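Local coordinates for Non-structural protein 2 (Human rotavirus C, PDB 2GU0) that probably binds single-stranded RNA, hydrolyses nucleoside and RNA 5'-triphosphates and, as a homooctamer, helps build the viral factories in which the genome is replicated and packaged, at residues E145-E153 with Y184-T192; Q75-L83 with L111-K119. One frame throughout, in Å; residues are numbered along the deposited sequence.

Contact 1 of 2, residues E145-E153 with Y184-T192; sequences ETETTPLTE and YKITINTKT
Lys185 NZ ends between two carboxylates of the facing loop and makes a salt bridge with each: Glu153 OE2 meets Lys185 NZ at 2.8 Å through its anti lone pair, and Glu147 OE1 meets the same NZ at 3.1 Å through its syn lone pair. The lysine runs straight out from its strand with CG trans to the backbone N and kinks only at chi3 (-71°), which carries its amine in between the two acids; along the way its CD rests against Thr152 CG2. Glu153 OE1 is taken by Asn113 and Tyr171, so both oxygens of this acid are engaged. Further along, Thr149 OG1 donates to Asn189 OD1 at 2.6 Å, 16° from the amide carbonyl plane, and OD1 also bonds to Thr165. The same Thr149 OG1 stands 2.8 Å from Thr187 OG1, which lies 3.2 Å from Thr152 OG1. Thr149 N closes the backbone link to Ile188 O at 2.9 Å. Lys185 is predicted to bind ATP, and the side chains of Glu147 and Glu153 lie near His222, the predicted catalytic residue, and Arg224, respectively. The paired acids probably balance the amine's charge and fix its position, consistent with a preorganised nucleotide site.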
loop_
_atom_site.group_PDB
_atom_site.type_symbol
_atom_site.label_atom_id
_atom_site.label_comp_id
_atom_site.label_asym_id
_atom_site.label_seq_id
_atom_site.Cartn_x
_atom_site.Cartn_y
_atom_site.Cartn_z
ATOM N N GLU A 145 31.447 -34.976 15.880
ATOM C CA GLU A 145 31.385 -33.953 16.927
ATOM C C GLU A 145 30.066 -33.862 17.705
ATOM O O GLU A 145 28.983 -34.046 17.148
ATOM C CB GLU A 145 31.721 -32.594 16.319
ATOM C CG GLU A 145 33.009 -32.594 15.491
ATOM C CD GLU A 145 33.364 -31.217 14.910
ATOM O OE1 GLU A 145 34.353 -31.130 14.138
ATOM O OE2 GLU A 145 32.661 -30.222 15.227
ATOM N N THR A 146 30.168 -33.582 19.003
ATOM C CA THR A 146 28.993 -33.455 19.879
ATOM C C THR A 146 28.313 -32.084 19.736
ATOM O O THR A 146 28.987 -31.057 19.766
ATOM C CB THR A 146 29.389 -33.699 21.376
ATOM O OG1 THR A 146 29.019 -35.038 21.764
ATOM C CG2 THR A 146 28.705 -32.694 22.298
ATOM N N GLU A 147 26.985 -32.072 19.589
ATOM C CA GLU A 147 26.251 -30.816 19.420
ATOM C C GLU A 147 26.146 -30.026 20.719
ATOM O O GLU A 147 25.144 -30.105 21.428
ATOM C CB GLU A 147 24.843 -31.063 18.862
ATOM C CG GLU A 147 24.195 -29.797 18.299
ATOM C CD GLU A 147 22.681 -29.907 18.046
ATOM O OE1 GLU A 147 22.221 -30.937 17.496
ATOM O OE2 GLU A 147 21.948 -28.939 18.383
ATOM N N THR A 148 27.190 -29.267 21.032
ATOM C CA THR A 148 27.195 -28.467 22.237
ATOM C C THR A 148 26.265 -27.279 22.013
ATOM O O THR A 148 25.653 -27.173 20.960
ATOM C CB THR A 148 28.615 -27.990 22.570
ATOM O OG1 THR A 148 29.110 -27.168 21.513
ATOM C CG2 THR A 148 29.533 -29.181 22.737
ATOM N N THR A 149 26.154 -26.385 22.985
ATOM C CA THR A 149 25.247 -25.258 22.841
ATOM C C THR A 149 25.561 -24.260 21.738
ATOM O O THR A 149 24.656 -23.764 21.081
ATOM C CB THR A 149 25.111 -24.488 24.164
ATOM O OG1 THR A 149 24.471 -25.325 25.135
ATOM C CG2 THR A 149 24.275 -23.221 23.966
ATOM N N PRO A 150 26.845 -23.931 21.533
ATOM C CA PRO A 150 27.215 -22.971 20.484
ATOM C C PRO A 150 26.834 -23.444 19.093
ATOM O O PRO A 150 26.701 -22.637 18.167
ATOM C CB PRO A 150 28.725 -22.853 20.644
ATOM C CG PRO A 150 28.921 -23.060 22.096
ATOM C CD PRO A 150 28.008 -24.235 22.385
ATOM N N LEU A 151 26.631 -24.753 18.965
ATOM C CA LEU A 151 26.306 -25.358 17.682
ATOM C C LEU A 151 24.876 -25.857 17.502
ATOM O O LEU A 151 24.552 -26.393 16.434
ATOM C CB LEU A 151 27.266 -26.520 17.429
ATOM C CG LEU A 151 28.717 -26.180 17.777
ATOM C CD1 LEU A 151 29.544 -27.429 17.769
ATOM C CD2 LEU A 151 29.269 -25.156 16.790
ATOM N N THR A 152 24.015 -25.695 18.510
ATOM C CA THR A 152 22.644 -26.196 18.375
ATOM C C THR A 152 21.976 -25.628 17.144
ATOM O O THR A 152 22.355 -24.575 16.652
ATOM C CB THR A 152 21.739 -25.839 19.568
ATOM O OG1 THR A 152 22.384 -26.198 20.783
ATOM C CG2 THR A 152 20.423 -26.616 19.488
ATOM N N GLU A 153 20.965 -26.330 16.662
ATOM C CA GLU A 153 20.234 -25.880 15.498
ATOM C C GLU A 153 19.388 -24.636 15.759
ATOM O O GLU A 153 19.056 -23.928 14.823
ATOM C CB GLU A 153 19.322 -26.997 14.977
ATOM C CG GLU A 153 18.247 -27.443 15.953
ATOM C CD GLU A 153 17.260 -28.432 15.341
ATOM O OE1 GLU A 153 16.424 -28.016 14.507
ATOM O OE2 GLU A 153 17.322 -29.628 15.703
ATOM N N TYR A 184 11.641 -29.331 22.160
ATOM C CA TYR A 184 12.663 -28.406 22.636
ATOM C C TYR A 184 13.942 -29.224 22.669
ATOM O O TYR A 184 13.895 -30.457 22.629
ATOM C CB TYR A 184 12.370 -27.897 24.046
ATOM C CG TYR A 184 11.084 -27.135 24.171
ATOM C CD1 TYR A 184 9.867 -27.809 24.207
ATOM C CD2 TYR A 184 11.074 -25.747 24.267
ATOM C CE1 TYR A 184 8.668 -27.122 24.342
ATOM C CE2 TYR A 184 9.883 -25.050 24.402
ATOM C CZ TYR A 184 8.684 -25.749 24.439
ATOM O OH TYR A 184 7.487 -25.103 24.580
ATOM N N LYS A 185 15.086 -28.557 22.742
ATOM C CA LYS A 185 16.349 -29.279 22.790
ATOM C C LYS A 185 17.253 -28.806 23.928
ATOM O O LYS A 185 17.446 -27.607 24.133
ATOM C CB LYS A 185 17.090 -29.152 21.457
ATOM C CG LYS A 185 18.325 -30.040 21.372
ATOM C CD LYS A 185 19.089 -29.895 20.058
ATOM C CE LYS A 185 18.343 -30.500 18.889
ATOM N NZ LYS A 185 19.167 -30.465 17.655
ATOM N N ILE A 186 17.799 -29.769 24.667
ATOM C CA ILE A 186 18.706 -29.504 25.779
ATOM C C ILE A 186 20.119 -29.803 25.304
ATOM O O ILE A 186 20.387 -30.890 24.817
ATOM C CB ILE A 186 18.421 -30.448 26.941
ATOM C CG1 ILE A 186 16.947 -30.389 27.322
ATOM C CG2 ILE A 186 19.290 -30.096 28.117
ATOM C CD1 ILE A 186 16.580 -31.428 28.353
ATOM N N THR A 187 21.032 -28.857 25.437
ATOM C CA THR A 187 22.407 -29.106 25.012
ATOM C C THR A 187 23.318 -28.580 26.092
ATOM O O THR A 187 23.005 -27.569 26.696
ATOM C CB THR A 187 22.746 -28.374 23.684
ATOM O OG1 THR A 187 22.649 -26.960 23.874
ATOM C CG2 THR A 187 21.791 -28.779 22.593
ATOM N N ILE A 188 24.429 -29.261 26.359
ATOM C CA ILE A 188 25.371 -28.785 27.379
ATOM C C ILE A 188 26.213 -27.661 26.781
ATOM O O ILE A 188 26.502 -27.659 25.580
ATOM C CB ILE A 188 26.313 -29.908 27.874
ATOM C CG1 ILE A 188 26.970 -30.607 26.680
ATOM C CG2 ILE A 188 25.546 -30.881 28.746
ATOM C CD1 ILE A 188 27.757 -31.852 27.043
ATOM N N ASN A 189 26.613 -26.704 27.605
ATOM C CA ASN A 189 27.398 -25.593 27.094
ATOM C C ASN A 189 28.871 -25.941 26.946
ATOM O O ASN A 189 29.602 -25.266 26.226
ATOM C CB ASN A 189 27.235 -24.371 28.002
ATOM C CG ASN A 189 25.775 -24.048 28.290
ATOM O OD1 ASN A 189 24.935 -24.111 27.403
ATOM N ND2 ASN A 189 25.474 -23.698 29.537
ATOM N N THR A 190 29.286 -27.008 27.621
ATOM C CA THR A 190 30.674 -27.468 27.620
ATOM C C THR A 190 30.733 -28.958 27.923
ATOM O O THR A 190 29.930 -29.468 28.705
ATOM C CB THR A 190 31.472 -26.747 28.702
ATOM O OG1 THR A 190 31.720 -25.402 28.296
ATOM C CG2 THR A 190 32.776 -27.452 28.964
ATOM N N LYS A 191 31.694 -29.652 27.322
ATOM C CA LYS A 191 31.842 -31.086 27.544
ATOM C C LYS A 191 32.399 -31.387 28.932
ATOM O O LYS A 191 32.905 -32.486 29.169
ATOM C CB LYS A 191 32.770 -31.706 26.493
ATOM C CG LYS A 191 32.200 -31.801 25.077
ATOM C CD LYS A 191 33.238 -32.400 24.120
ATOM C CE LYS A 191 32.674 -32.635 22.726
ATOM N NZ LYS A 191 33.646 -33.330 21.835
ATOM N N THR A 192 32.304 -30.420 29.842
ATOM C CA THR A 192 32.812 -30.591 31.203
ATOM C C THR A 192 31.871 -31.419 32.084
ATOM O O THR A 192 30.659 -31.459 31.854
ATOM C CB THR A 192 33.057 -29.218 31.886
ATOM O OG1 THR A 192 33.736 -29.412 33.133
ATOM C CG2 THR A 192 31.742 -28.507 32.161
#

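Contact 2 of 2, residues Q75-L83 with L111-K119; sequences QYTELVNLL and LENLLCRIK
Glu112 OE2 is gripped twice: by the amide of Gln75 across the helix pair and by the backbone N of Lys175, while OE1 of the same carboxylate takes Leu176 N. The Gln75 NE2 to Glu112 OE2 bond is 3.1 Å long and fairly straight (162°); it leaves in the plane of the amide but reaches the oxygen from 41° above the carboxylate plane, the two flat groups being turned steeply against each other. Beyond this bond the interface is apolar. Leu115 is the knob, set among Gln75, Glu78, Leu79 and Leu82. Its CD1 reaches Glu78 CB at 3.7 Å, and its CD2 lies 3.6 Å from Leu82 CD2 as the two leucines slide past each other in opposite senses. Leu82 CD1 meets Ile118 CD1 end to end, again at 3.6 Å. Leu79 places its CG trans to the backbone N, swinging CD1 crosswise over Leu111 CB, and Leu83 CD2 comes up to Leu111 CD1 at 3.9 Å. Leu111 and Leu114 also touch helix 129-139. With axes 10.1 Å apart and crossing at 85°, this is a near-perpendicular helix pair in the N-terminal region of NSP2, with a single knob, Leu115, in a hole of helix 74-90.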
loop_
_atom_site.group_PDB
_atom_site.type_symbol
_atom_site.label_atom_id
_atom_site.label_comp_id
_atom_site.label_asym_id
_atom_site.label_seq_id
_atom_site.Cartn_x
_atom_site.Cartn_y
_atom_site.Cartn_z
ATOM N N GLN A 75 14.085 -20.363 0.552
ATOM C CA GLN A 75 14.840 -20.967 1.627
ATOM C C GLN A 75 15.724 -22.099 1.095
ATOM O O GLN A 75 16.733 -22.447 1.708
ATOM C CB GLN A 75 13.869 -21.475 2.691
ATOM C CG GLN A 75 14.470 -21.598 4.055
ATOM C CD GLN A 75 14.701 -20.262 4.706
ATOM O OE1 GLN A 75 15.338 -19.377 4.134
ATOM N NE2 GLN A 75 14.194 -20.106 5.919
ATOM N N TYR A 76 15.328 -22.662 -0.048
ATOM C CA TYR A 76 16.075 -23.734 -0.711
ATOM C C TYR A 76 17.381 -23.143 -1.273
ATOM O O TYR A 76 18.451 -23.754 -1.169
ATOM C CB TYR A 76 15.232 -24.336 -1.847
ATOM C CG TYR A 76 15.949 -25.387 -2.670
ATOM C CD1 TYR A 76 16.126 -26.696 -2.193
ATOM C CD2 TYR A 76 16.483 -25.063 -3.914
ATOM C CE1 TYR A 76 16.823 -27.651 -2.945
ATOM C CE2 TYR A 76 17.178 -26.000 -4.672
ATOM C CZ TYR A 76 17.346 -27.287 -4.187
ATOM O OH TYR A 76 18.035 -28.180 -4.962
ATOM N N THR A 77 17.279 -21.952 -1.859
ATOM C CA THR A 77 18.426 -21.258 -2.420
ATOM C C THR A 77 19.426 -21.033 -1.297
ATOM O O THR A 77 20.624 -21.268 -1.446
ATOM C CB THR A 77 18.035 -19.879 -2.958
ATOM O OG1 THR A 77 16.866 -19.993 -3.769
ATOM C CG2 THR A 77 19.145 -19.301 -3.782
ATOM N N GLU A 78 18.905 -20.565 -0.172
ATOM C CA GLU A 78 19.708 -20.285 1.009
ATOM C C GLU A 78 20.494 -21.510 1.452
ATOM O O GLU A 78 21.715 -21.481 1.520
ATOM C CB GLU A 78 18.799 -19.833 2.148
ATOM C CG GLU A 78 18.081 -18.541 1.870
ATOM C CD GLU A 78 18.994 -17.364 2.032
ATOM O OE1 GLU A 78 19.370 -17.082 3.196
ATOM O OE2 GLU A 78 19.342 -16.736 1.007
ATOM N N LEU A 79 19.776 -22.583 1.758
ATOM C CA LEU A 79 20.392 -23.818 2.207
ATOM C C LEU A 79 21.384 -24.326 1.162
ATOM O O LEU A 79 22.506 -24.738 1.484
ATOM C CB LEU A 79 19.318 -24.878 2.463
ATOM C CG LEU A 79 19.829 -26.255 2.883
ATOM C CD1 LEU A 79 20.550 -26.130 4.213
ATOM C CD2 LEU A 79 18.684 -27.238 2.979
ATOM N N VAL A 80 20.960 -24.292 -0.092
ATOM C CA VAL A 80 21.793 -24.762 -1.172
ATOM C C VAL A 80 23.146 -24.041 -1.177
ATOM O O VAL A 80 24.204 -24.667 -1.358
ATOM C CB VAL A 80 21.018 -24.605 -2.512
ATOM C CG1 VAL A 80 21.924 -24.179 -3.631
ATOM C CG2 VAL A 80 20.353 -25.923 -2.863
ATOM N N ASN A 81 23.127 -22.731 -0.952
ATOM C CA ASN A 81 24.374 -21.980 -0.947
ATOM C C ASN A 81 25.179 -22.166 0.327
ATOM O O ASN A 81 26.400 -22.131 0.310
ATOM C CB ASN A 81 24.099 -20.511 -1.205
ATOM C CG ASN A 81 23.912 -20.222 -2.671
ATOM O OD1 ASN A 81 22.794 -20.080 -3.152
ATOM N ND2 ASN A 81 25.015 -20.163 -3.403
ATOM N N LEU A 82 24.489 -22.365 1.438
ATOM C CA LEU A 82 25.152 -22.584 2.709
ATOM C C LEU A 82 25.939 -23.894 2.599
ATOM O O LEU A 82 27.102 -23.976 2.984
ATOM C CB LEU A 82 24.108 -22.686 3.818
ATOM C CG LEU A 82 24.666 -23.007 5.197
ATOM C CD1 LEU A 82 25.475 -21.829 5.704
ATOM C CD2 LEU A 82 23.522 -23.321 6.138
ATOM N N LEU A 83 25.298 -24.915 2.051
ATOM C CA LEU A 83 25.948 -26.199 1.903
ATOM C C LEU A 83 27.169 -26.130 0.983
ATOM O O LEU A 83 28.229 -26.652 1.321
ATOM C CB LEU A 83 24.937 -27.236 1.411
ATOM C CG LEU A 83 23.800 -27.496 2.411
ATOM C CD1 LEU A 83 22.763 -28.421 1.805
ATOM C CD2 LEU A 83 24.366 -28.096 3.693
ATOM N N LEU A 111 19.080 -27.972 9.458
ATOM C CA LEU A 111 19.795 -26.985 8.651
ATOM C C LEU A 111 18.970 -25.734 8.464
ATOM O O LEU A 111 19.508 -24.620 8.457
ATOM C CB LEU A 111 20.154 -27.551 7.279
ATOM C CG LEU A 111 21.245 -28.614 7.296
ATOM C CD1 LEU A 111 21.370 -29.240 5.933
ATOM C CD2 LEU A 111 22.555 -27.976 7.727
ATOM N N GLU A 112 17.661 -25.916 8.301
ATOM C CA GLU A 112 16.787 -24.776 8.106
ATOM C C GLU A 112 16.870 -23.886 9.328
ATOM O O GLU A 112 16.777 -22.671 9.216
ATOM C CB GLU A 112 15.347 -25.223 7.849
ATOM C CG GLU A 112 14.315 -24.136 8.110
ATOM C CD GLU A 112 13.336 -23.921 6.967
ATOM O OE1 GLU A 112 12.990 -24.895 6.274
ATOM O OE2 GLU A 112 12.891 -22.772 6.778
ATOM N N ASN A 113 17.055 -24.473 10.503
ATOM C CA ASN A 113 17.168 -23.636 11.683
ATOM C C ASN A 113 18.524 -22.956 11.712
ATOM O O ASN A 113 18.611 -21.780 12.073
ATOM C CB ASN A 113 16.938 -24.435 12.963
ATOM C CG ASN A 113 15.496 -24.399 13.408
ATOM O OD1 ASN A 113 14.786 -23.425 13.151
ATOM N ND2 ASN A 113 15.056 -25.444 14.095
ATOM N N LEU A 114 19.581 -23.671 11.325
ATOM C CA LEU A 114 20.902 -23.046 11.309
ATOM C C LEU A 114 20.872 -21.799 10.425
ATOM O O LEU A 114 21.497 -20.795 10.759
ATOM C CB LEU A 114 21.973 -24.014 10.814
ATOM C CG LEU A 114 22.408 -25.120 11.784
ATOM C CD1 LEU A 114 23.370 -26.054 11.087
ATOM C CD2 LEU A 114 23.063 -24.526 12.995
ATOM N N LEU A 115 20.139 -21.857 9.313
ATOM C CA LEU A 115 20.018 -20.706 8.413
ATOM C C LEU A 115 19.528 -19.470 9.159
ATOM O O LEU A 115 20.011 -18.363 8.922
ATOM C CB LEU A 115 19.035 -20.983 7.276
ATOM C CG LEU A 115 19.445 -21.873 6.109
ATOM C CD1 LEU A 115 18.272 -21.969 5.139
ATOM C CD2 LEU A 115 20.671 -21.302 5.425
ATOM N N CYS A 116 18.561 -19.658 10.052
ATOM C CA CYS A 116 18.027 -18.553 10.832
ATOM C C CYS A 116 19.081 -18.049 11.793
ATOM O O CYS A 116 19.246 -16.847 11.959
ATOM C CB CYS A 116 16.780 -18.992 11.604
ATOM S SG CYS A 116 15.375 -19.405 10.516
ATOM N N ARG A 117 19.806 -18.961 12.426
ATOM C CA ARG A 117 20.845 -18.542 13.359
ATOM C C ARG A 117 21.873 -17.736 12.595
ATOM O O ARG A 117 22.311 -16.686 13.045
ATOM C CB ARG A 117 21.550 -19.742 14.012
ATOM C CG ARG A 117 20.766 -20.472 15.091
ATOM C CD ARG A 117 21.685 -21.384 15.883
ATOM N NE ARG A 117 22.764 -20.618 16.491
ATOM C CZ ARG A 117 23.878 -21.137 16.994
ATOM N NH1 ARG A 117 24.086 -22.445 16.973
ATOM N NH2 ARG A 117 24.800 -20.337 17.507
ATOM N N ILE A 118 22.240 -18.224 11.420
ATOM C CA ILE A 118 23.241 -17.551 10.620
ATOM C C ILE A 118 22.860 -16.167 10.083
ATOM O O ILE A 118 23.704 -15.263 10.088
ATOM C CB ILE A 118 23.696 -18.441 9.467
ATOM C CG1 ILE A 118 24.203 -19.774 10.015
ATOM C CG2 ILE A 118 24.811 -17.770 8.725
ATOM C CD1 ILE A 118 24.403 -20.829 8.961
ATOM N N LYS A 119 21.623 -15.966 9.629
ATOM C CA LYS A 119 21.277 -14.643 9.123
ATOM C C LYS A 119 20.977 -13.680 10.263
ATOM O O LYS A 119 20.692 -12.501 10.035
ATOM C CB LYS A 119 20.097 -14.694 8.154
ATOM C CG LYS A 119 18.792 -15.072 8.786
ATOM C CD LYS A 119 17.615 -14.770 7.872
ATOM C CE LYS A 119 17.446 -13.272 7.667
ATOM N NZ LYS A 119 16.138 -12.955 7.026
#

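Contact 2 joins two helices of the N-terminal region, while contact 1 packs a loop against a strand of the five-stranded sheet in the C-terminal, HIT-like region. Both are partly buried, yet they are built differently: leucines fill contact 2 and its one cross-helix hydrogen bond lies at one end, whereas contact 1 is mostly charges and hydroxyls, as suits its place beside a predicted nucleotide site. Their centres lie 19 Å apart, but helix 108-119 serves both: Arg117 NH1 probably bonds to the carbonyls of Pro150 and Thr152. Each also meets a second subunit, Thr149, Pro150 and Asn189 packing on its Ile47 and Arg117 on its Leu48.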